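Local structure of vacuolar protein sorting-associated protein 29 (Entamoeba histolytica, 5XCJ) at residues R25-R30 with R50-E55; G126-N131 with S158-Y163; P19-D24 with G170-E175. The protein probably serves as a metal-binding subunit of retromer, the complex that sorts membrane proteins, and is built on a metallophosphatase fold. The protein carries 1 engineered substitution. All coordinates share one frame; numbering follows the deposited sequence.

Contact 1. Residues R25-R30 with R50-E55; sequences RLNTGR and RTLARE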
# COMPACT_ATOMS: atom_id res chain seq x y z
N ARG A 25 -4.31 -16.24 -0.51
CA ARG A 25 -2.92 -16.06 -0.91
C ARG A 25 -2.04 -15.43 0.17
O ARG A 25 -0.92 -15.87 0.40
CB ARG A 25 -2.86 -15.19 -2.17
CG ARG A 25 -1.48 -14.62 -2.45
CD ARG A 25 -0.54 -15.70 -2.94
NE ARG A 25 0.85 -15.28 -2.93
CZ ARG A 25 1.60 -15.18 -1.85
NH1 ARG A 25 1.11 -15.47 -0.66
NH2 ARG A 25 2.86 -14.80 -1.96
N LEU A 26 -2.55 -14.37 0.78
CA LEU A 26 -1.87 -13.65 1.85
C LEU A 26 -1.67 -14.47 3.13
O LEU A 26 -0.65 -14.35 3.80
CB LEU A 26 -2.58 -12.34 2.14
CG LEU A 26 -2.58 -11.29 1.03
CD1 LEU A 26 -3.44 -10.08 1.36
CD2 LEU A 26 -1.18 -10.89 0.63
N ASN A 27 -2.64 -15.32 3.44
CA ASN A 27 -2.62 -16.16 4.64
C ASN A 27 -1.48 -17.18 4.72
O ASN A 27 -1.09 -17.56 5.81
CB ASN A 27 -3.99 -16.81 4.87
CG ASN A 27 -4.91 -15.93 5.70
OD1 ASN A 27 -4.48 -15.31 6.67
ND2 ASN A 27 -6.18 -15.88 5.32
N THR A 28 -1.00 -17.67 3.58
CA THR A 28 0.08 -18.66 3.60
C THR A 28 1.49 -18.12 3.39
O THR A 28 2.46 -18.84 3.56
CB THR A 28 -0.17 -19.78 2.57
OG1 THR A 28 -0.34 -19.19 1.27
CG2 THR A 28 -1.41 -20.58 2.92
N GLY A 29 1.60 -16.89 2.93
CA GLY A 29 2.90 -16.35 2.63
C GLY A 29 3.75 -16.16 3.84
O GLY A 29 3.25 -15.99 4.94
N ARG A 30 5.07 -16.22 3.66
CA ARG A 30 5.99 -15.95 4.75
C ARG A 30 6.23 -14.45 4.72
O ARG A 30 7.35 -14.00 4.48
CB ARG A 30 7.30 -16.70 4.54
CG ARG A 30 8.12 -16.87 5.81
CD ARG A 30 7.54 -17.96 6.68
NE ARG A 30 7.86 -17.80 8.10
CZ ARG A 30 6.98 -17.44 9.03
NH1 ARG A 30 5.71 -17.20 8.71
NH2 ARG A 30 7.37 -17.32 10.29
N ARG A 50 -2.77 -8.42 11.39
CA ARG A 50 -1.95 -8.99 12.44
C ARG A 50 -1.70 -10.48 12.19
O ARG A 50 -0.65 -11.00 12.54
CB ARG A 50 -2.59 -8.77 13.81
CG ARG A 50 -2.05 -7.58 14.59
CD ARG A 50 -1.32 -6.59 13.70
NE ARG A 50 -0.19 -5.97 14.37
CZ ARG A 50 0.99 -6.56 14.56
NH1 ARG A 50 1.19 -7.80 14.14
NH2 ARG A 50 1.97 -5.91 15.17
N THR A 51 -2.67 -11.16 11.60
CA THR A 51 -2.51 -12.57 11.24
C THR A 51 -1.48 -12.81 10.12
O THR A 51 -0.73 -13.77 10.15
CB THR A 51 -3.84 -13.24 10.86
OG1 THR A 51 -4.35 -12.68 9.64
CG2 THR A 51 -4.87 -13.09 11.96
N LEU A 52 -1.49 -11.93 9.12
CA LEU A 52 -0.61 -12.03 7.96
C LEU A 52 0.89 -11.92 8.21
O LEU A 52 1.67 -12.66 7.62
CB LEU A 52 -1.02 -11.01 6.90
CG LEU A 52 -2.50 -11.03 6.51
CD1 LEU A 52 -2.79 -10.00 5.44
CD2 LEU A 52 -2.90 -12.42 6.05
N ALA A 53 1.30 -10.98 9.04
CA ALA A 53 2.72 -10.80 9.33
C ALA A 53 2.98 -10.45 10.79
O ALA A 53 2.10 -9.97 11.48
CB ALA A 53 3.31 -9.73 8.42
N ARG A 54 4.20 -10.73 11.24
CA ARG A 54 4.58 -10.41 12.61
C ARG A 54 4.58 -8.91 12.86
O ARG A 54 4.12 -8.44 13.89
CB ARG A 54 5.95 -10.99 12.92
N GLU A 55 5.11 -8.16 11.90
CA GLU A 55 5.22 -6.71 12.01
C GLU A 55 4.24 -6.01 11.09
O GLU A 55 4.30 -6.15 9.87
CB GLU A 55 6.65 -6.28 11.67
CG GLU A 55 7.10 -4.97 12.29
CD GLU A 55 8.59 -4.74 12.11
OE1 GLU A 55 9.35 -5.72 12.09
OE2 GLU A 55 9.00 -3.57 11.98
O HOH W 1 0.50 -14.85 6.16
O HOH W 2 -0.42 -16.16 8.25
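Leu26 and Leu52 meet where the C-terminal ends of helices 20-28 and 43-52 come together, two helices that lie on the same six-stranded sheet of the metallophosphatase fold. The backbones are closest at Asn27 and Leu52, whose CA atoms are 5.7 Å apart. The apolar part of the contact is carried by the forked end of Leu52. Its CG stands anti to the carbonyl carbon (chi1 -52°), and the two methyls divide the work: CD1 reaches both CB and CD1 of Leu26, while Leu52 CD2 lies 3.9 Å from Leu26 CB. The two side chains cross at a slant, and both also rest on Leu4 of strand 2-6, so the helix pair and the sheet share one small buried core.

Towards the surface the contact turns polar without direct bonding. Asn27 bends its amide across the gap, and its OD1 lies 3.4 Å from Leu52 CD2, over the same methyl that Leu26 touches. Thr51 OG1 is 4.0 Å from Asn27 OD1 and is instead hydrogen-bonded to Ile48 O, one turn back in its own helix.

Water joins the carbonyls of the two helix ends, which late in a helix lack the amides of a following turn. One water is hydrogen-bonded to Leu26 O (2.7 Å) and Leu52 O (2.9 Å). A second water links the next carbonyl of the first helix, Asn27 O (2.9 Å), to the preceding one of the second, Thr51 O (3.1 Å).

Contact 2. Residues G126-N131 with S158-Y163; sequences GKYFLN and SELTIY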
# COMPACT_ATOMS: atom_id res chain seq x y z
N GLY A 126 15.82 7.75 -9.59
CA GLY A 126 16.47 6.79 -8.72
C GLY A 126 15.72 6.48 -7.44
O GLY A 126 16.16 5.67 -6.63
N LYS A 127 14.57 7.12 -7.28
CA LYS A 127 13.71 6.91 -6.13
C LYS A 127 12.46 6.15 -6.59
O LYS A 127 12.06 6.26 -7.74
CB LYS A 127 13.32 8.24 -5.47
CG LYS A 127 14.49 9.14 -5.11
CD LYS A 127 15.45 8.47 -4.15
CE LYS A 127 16.81 9.13 -4.20
NZ LYS A 127 17.68 8.74 -3.06
N TYR A 128 11.87 5.39 -5.69
CA TYR A 128 10.70 4.59 -6.03
C TYR A 128 9.43 5.02 -5.32
O TYR A 128 9.43 5.21 -4.12
CB TYR A 128 10.99 3.12 -5.75
CG TYR A 128 12.31 2.65 -6.32
CD1 TYR A 128 13.48 2.77 -5.59
CD2 TYR A 128 12.38 2.11 -7.59
CE1 TYR A 128 14.69 2.36 -6.11
CE2 TYR A 128 13.58 1.69 -8.12
CZ TYR A 128 14.73 1.82 -7.37
OH TYR A 128 15.93 1.41 -7.90
N PHE A 129 8.38 5.19 -6.10
CA PHE A 129 7.08 5.59 -5.58
C PHE A 129 6.10 4.45 -5.83
O PHE A 129 5.84 4.09 -6.97
CB PHE A 129 6.62 6.87 -6.26
CG PHE A 129 7.48 8.06 -5.94
CD1 PHE A 129 8.69 8.24 -6.59
CD2 PHE A 129 7.10 8.98 -4.99
CE1 PHE A 129 9.49 9.33 -6.30
CE2 PHE A 129 7.89 10.06 -4.69
CZ PHE A 129 9.09 10.24 -5.35
N LEU A 130 5.54 3.92 -4.75
CA LEU A 130 4.62 2.79 -4.82
C LEU A 130 3.23 3.04 -4.23
O LEU A 130 3.09 3.62 -3.16
CB LEU A 130 5.24 1.57 -4.14
CG LEU A 130 6.74 1.39 -4.39
CD1 LEU A 130 7.31 0.27 -3.55
CD2 LEU A 130 6.99 1.15 -5.86
N ASN A 131 2.21 2.62 -4.96
CA ASN A 131 0.83 2.71 -4.51
C ASN A 131 0.20 1.35 -4.79
O ASN A 131 0.14 0.93 -5.93
CB ASN A 131 0.12 3.82 -5.28
CG ASN A 131 -1.28 4.07 -4.79
OD1 ASN A 131 -1.98 3.17 -4.37
ND2 ASN A 131 -1.70 5.33 -4.84
N SER A 158 19.82 -4.22 -1.80
CA SER A 158 19.51 -3.20 -2.79
C SER A 158 18.67 -3.70 -3.96
O SER A 158 18.38 -2.95 -4.88
CB SER A 158 20.79 -2.54 -3.30
OG SER A 158 21.37 -1.73 -2.30
N GLU A 159 18.27 -4.97 -3.91
CA GLU A 159 17.47 -5.53 -4.98
C GLU A 159 16.00 -5.41 -4.59
O GLU A 159 15.60 -5.86 -3.52
CB GLU A 159 17.83 -6.99 -5.24
CG GLU A 159 19.32 -7.25 -5.40
CD GLU A 159 19.62 -8.63 -5.95
OE1 GLU A 159 18.70 -9.28 -6.47
OE2 GLU A 159 20.79 -9.06 -5.85
N LEU A 160 15.21 -4.78 -5.45
CA LEU A 160 13.79 -4.61 -5.18
C LEU A 160 12.92 -5.23 -6.25
O LEU A 160 13.08 -4.94 -7.43
CB LEU A 160 13.47 -3.12 -5.04
CG LEU A 160 12.01 -2.68 -5.07
CD1 LEU A 160 11.25 -3.28 -3.90
CD2 LEU A 160 11.92 -1.16 -5.03
N THR A 161 12.00 -6.09 -5.85
CA THR A 161 11.07 -6.71 -6.78
C THR A 161 9.64 -6.44 -6.35
O THR A 161 9.30 -6.64 -5.19
CB THR A 161 11.30 -8.23 -6.91
OG1 THR A 161 12.64 -8.49 -7.33
CG2 THR A 161 10.33 -8.81 -7.92
N ILE A 162 8.81 -6.01 -7.28
CA ILE A 162 7.43 -5.69 -6.99
C ILE A 162 6.47 -6.62 -7.71
O ILE A 162 6.52 -6.76 -8.92
CB ILE A 162 7.08 -4.25 -7.43
CG1 ILE A 162 7.77 -3.23 -6.53
CG2 ILE A 162 5.58 -4.04 -7.44
CD1 ILE A 162 8.49 -2.14 -7.29
N TYR A 163 5.60 -7.26 -6.94
CA TYR A 163 4.59 -8.15 -7.49
C TYR A 163 3.25 -7.41 -7.39
O TYR A 163 2.69 -7.31 -6.30
CB TYR A 163 4.50 -9.45 -6.70
CG TYR A 163 5.72 -10.32 -6.76
CD1 TYR A 163 5.86 -11.27 -7.76
CD2 TYR A 163 6.73 -10.22 -5.82
CE1 TYR A 163 6.97 -12.08 -7.83
CE2 TYR A 163 7.85 -11.03 -5.87
CZ TYR A 163 7.96 -11.96 -6.88
OH TYR A 163 9.06 -12.77 -6.96
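The two sheets of the metallophosphatase sandwich face each other here, strand 127-131 of the five-stranded sheet against residues 159-163 of strand 159-168 in the six-stranded one. Their backbones stay about a sheet spacing apart, with 9.7 Å between the CA atoms of Tyr128 and Leu160, and two pairs of buried side chains meet between them.

In the first pair Leu160 lays one methyl over the Tyr128 ring. Its CD2 stands 4.2 Å from the ring centroid and 15° off the normal, a CH-pi contact displaced towards the CG end of the ring, where Tyr128 CG is 4.0 Å from Leu160 CD2. Leu160 gets there by turning CG away from its own backbone N (chi1 166°), and the two side chains run past each other in opposite directions. The second pair meets methyl to methyl, Leu130 CD2 lying 3.9 Å from Ile162 CD1 as the side chains cross at an angle.

Phe179 of strand 171-179 packs against both the Tyr128 ring and Ile162, while Met151 of strand 149-156 touches Leu130, so neighbouring strands complete the same apolar layer. Such face-to-face packing of two mixed sheets through aliphatic and aromatic side chains is typical of the beta-sandwich core of calcineurin-like phosphoesterases.

Contact 3. Residues P19-D24 with G170-E175; sequences PQVFLD and GSVKCE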
# COMPACT_ATOMS: atom_id res chain seq x y z
N PRO A 19 -11.33 -9.50 -1.40
CA PRO A 19 -11.64 -10.74 -2.12
C PRO A 19 -11.02 -11.93 -1.40
O PRO A 19 -9.91 -11.85 -0.89
CB PRO A 19 -10.97 -10.52 -3.47
CG PRO A 19 -10.95 -9.04 -3.65
CD PRO A 19 -10.72 -8.49 -2.27
N GLN A 20 -11.75 -13.04 -1.37
CA GLN A 20 -11.29 -14.23 -0.67
C GLN A 20 -9.98 -14.75 -1.24
O GLN A 20 -9.14 -15.22 -0.50
CB GLN A 20 -12.35 -15.33 -0.64
CG GLN A 20 -12.05 -16.43 0.35
CD GLN A 20 -11.81 -15.92 1.75
OE1 GLN A 20 -12.58 -15.10 2.27
NE2 GLN A 20 -10.75 -16.39 2.38
N VAL A 21 -9.81 -14.62 -2.55
CA VAL A 21 -8.60 -15.11 -3.20
C VAL A 21 -7.38 -14.40 -2.65
O VAL A 21 -6.36 -15.03 -2.41
CB VAL A 21 -8.66 -14.98 -4.74
CG1 VAL A 21 -9.52 -16.08 -5.33
CG2 VAL A 21 -9.17 -13.61 -5.16
N PHE A 22 -7.49 -13.09 -2.43
CA PHE A 22 -6.38 -12.33 -1.88
C PHE A 22 -6.05 -12.83 -0.48
O PHE A 22 -4.89 -12.99 -0.12
CB PHE A 22 -6.77 -10.85 -1.79
CG PHE A 22 -6.66 -10.10 -3.09
CD1 PHE A 22 -6.36 -10.77 -4.26
CD2 PHE A 22 -6.86 -8.73 -3.13
CE1 PHE A 22 -6.25 -10.08 -5.45
CE2 PHE A 22 -6.75 -8.04 -4.32
CZ PHE A 22 -6.45 -8.72 -5.48
N LEU A 23 -7.10 -13.06 0.30
CA LEU A 23 -6.94 -13.55 1.67
C LEU A 23 -6.29 -14.92 1.71
O LEU A 23 -5.41 -15.17 2.51
CB LEU A 23 -8.28 -13.57 2.39
CG LEU A 23 -8.83 -12.18 2.72
CD1 LEU A 23 -10.21 -12.25 3.34
CD2 LEU A 23 -7.87 -11.43 3.63
N ASP A 24 -6.72 -15.82 0.83
CA ASP A 24 -6.13 -17.15 0.80
C ASP A 24 -4.65 -17.08 0.46
O ASP A 24 -3.83 -17.80 1.04
CB ASP A 24 -6.85 -18.04 -0.22
CG ASP A 24 -8.27 -18.35 0.18
OD1 ASP A 24 -8.64 -18.06 1.33
OD2 ASP A 24 -9.02 -18.88 -0.65
N GLY A 170 -13.01 -10.80 -12.45
CA GLY A 170 -13.16 -12.05 -11.73
C GLY A 170 -11.97 -12.97 -11.82
O GLY A 170 -12.00 -14.09 -11.32
N SER A 171 -10.91 -12.49 -12.47
CA SER A 171 -9.68 -13.25 -12.60
C SER A 171 -8.48 -12.44 -12.11
O SER A 171 -8.33 -11.28 -12.46
CB SER A 171 -9.47 -13.69 -14.06
OG SER A 171 -9.24 -12.58 -14.90
N VAL A 172 -7.66 -13.06 -11.27
CA VAL A 172 -6.48 -12.42 -10.71
C VAL A 172 -5.35 -12.31 -11.73
O VAL A 172 -5.06 -13.25 -12.46
CB VAL A 172 -6.00 -13.17 -9.46
CG1 VAL A 172 -4.79 -12.51 -8.82
CG2 VAL A 172 -7.13 -13.28 -8.45
N LYS A 173 -4.71 -11.15 -11.74
CA LYS A 173 -3.59 -10.89 -12.63
C LYS A 173 -2.40 -10.39 -11.80
O LYS A 173 -2.58 -9.64 -10.86
CB LYS A 173 -3.96 -9.87 -13.69
CG LYS A 173 -4.89 -10.40 -14.77
CD LYS A 173 -4.11 -11.16 -15.83
CE LYS A 173 -4.42 -10.65 -17.22
NZ LYS A 173 -3.46 -11.16 -18.23
N CYS A 174 -1.21 -10.85 -12.15
CA CYS A 174 -0.00 -10.42 -11.45
C CYS A 174 1.11 -10.01 -12.41
O CYS A 174 1.35 -10.67 -13.41
CB CYS A 174 0.50 -11.52 -10.51
SG CYS A 174 1.99 -11.10 -9.59
N GLU A 175 1.77 -8.90 -12.09
CA GLU A 175 2.88 -8.39 -12.89
C GLU A 175 4.11 -8.21 -12.01
O GLU A 175 4.00 -7.76 -10.88
CB GLU A 175 2.51 -7.07 -13.57
CG GLU A 175 3.63 -6.51 -14.43
CD GLU A 175 3.16 -5.49 -15.44
OE1 GLU A 175 2.00 -5.05 -15.37
OE2 GLU A 175 3.98 -5.12 -16.31
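Val172 turns its two methyls to different partners on helix 20-28, CG2 to Val21 and CG1 to Phe22. Val21 and Val172 both send CB towards the opposing segment, and the side chains slide past each other in opposite directions until single methyls touch, Val21 CG2 at 3.9 Å from Val172 CG2. Val21 reaches Val172 with the methyl set between its backbone N and carbonyl carbon.

Phe22 approaches differently. Its ring comes with its edge to the strand: Val172 CG1, placed opposite the backbone N by a chi1 of -179°, lies near the ring plane, 4.4 Å from Phe22 CE1, a loose contact. One face of the same ring is covered by Pro19, whose CG stands 4.1 Å above the ring plane and off-centre; Phe150 of strand 149-156 meets the ring edge-to-face, and Pro148 touches it too. The ring is thus held among the helix start, a loop and the sheet, while the valines lie nearer the surface.

Pro19 is the N-cap residue of the helix. On the helix flank turned away from the strand, Gln20 NE2 donates to Asp24 OD1 at 2.9 Å, nearly straight at 164°, with the oxygen close to the Gln20 amide plane but the donor above the carboxylate plane. The arrangement is that of a helix laid over the edge of a beta-sheet, here the outermost strand 171-179 of the six-stranded sheet in a metallophosphatase sandwich.

In the fold
From the N terminus, strand 2-6 leads into helix 20-28, whose start belongs to contact 3 and whose end belongs to contact 1. Contact 1 closes a short loop through strand 33-36 to the end of helix 43-52, joining two helices over the six-stranded sheet. Contact 2 opens after contact 1 has closed; its loop runs from strand 127-131 through strand 149-156 to strand 159-168, joining the five-stranded sheet to the six-stranded one. Contact 3 spans nearly the whole chain, bringing the late strand 171-179 back to the first helix, and its loop encloses the other two. Contacts 2 and 3 meet directly through neighbouring strands, where Tyr163 CB lies 4.2 Å from Cys174 SG.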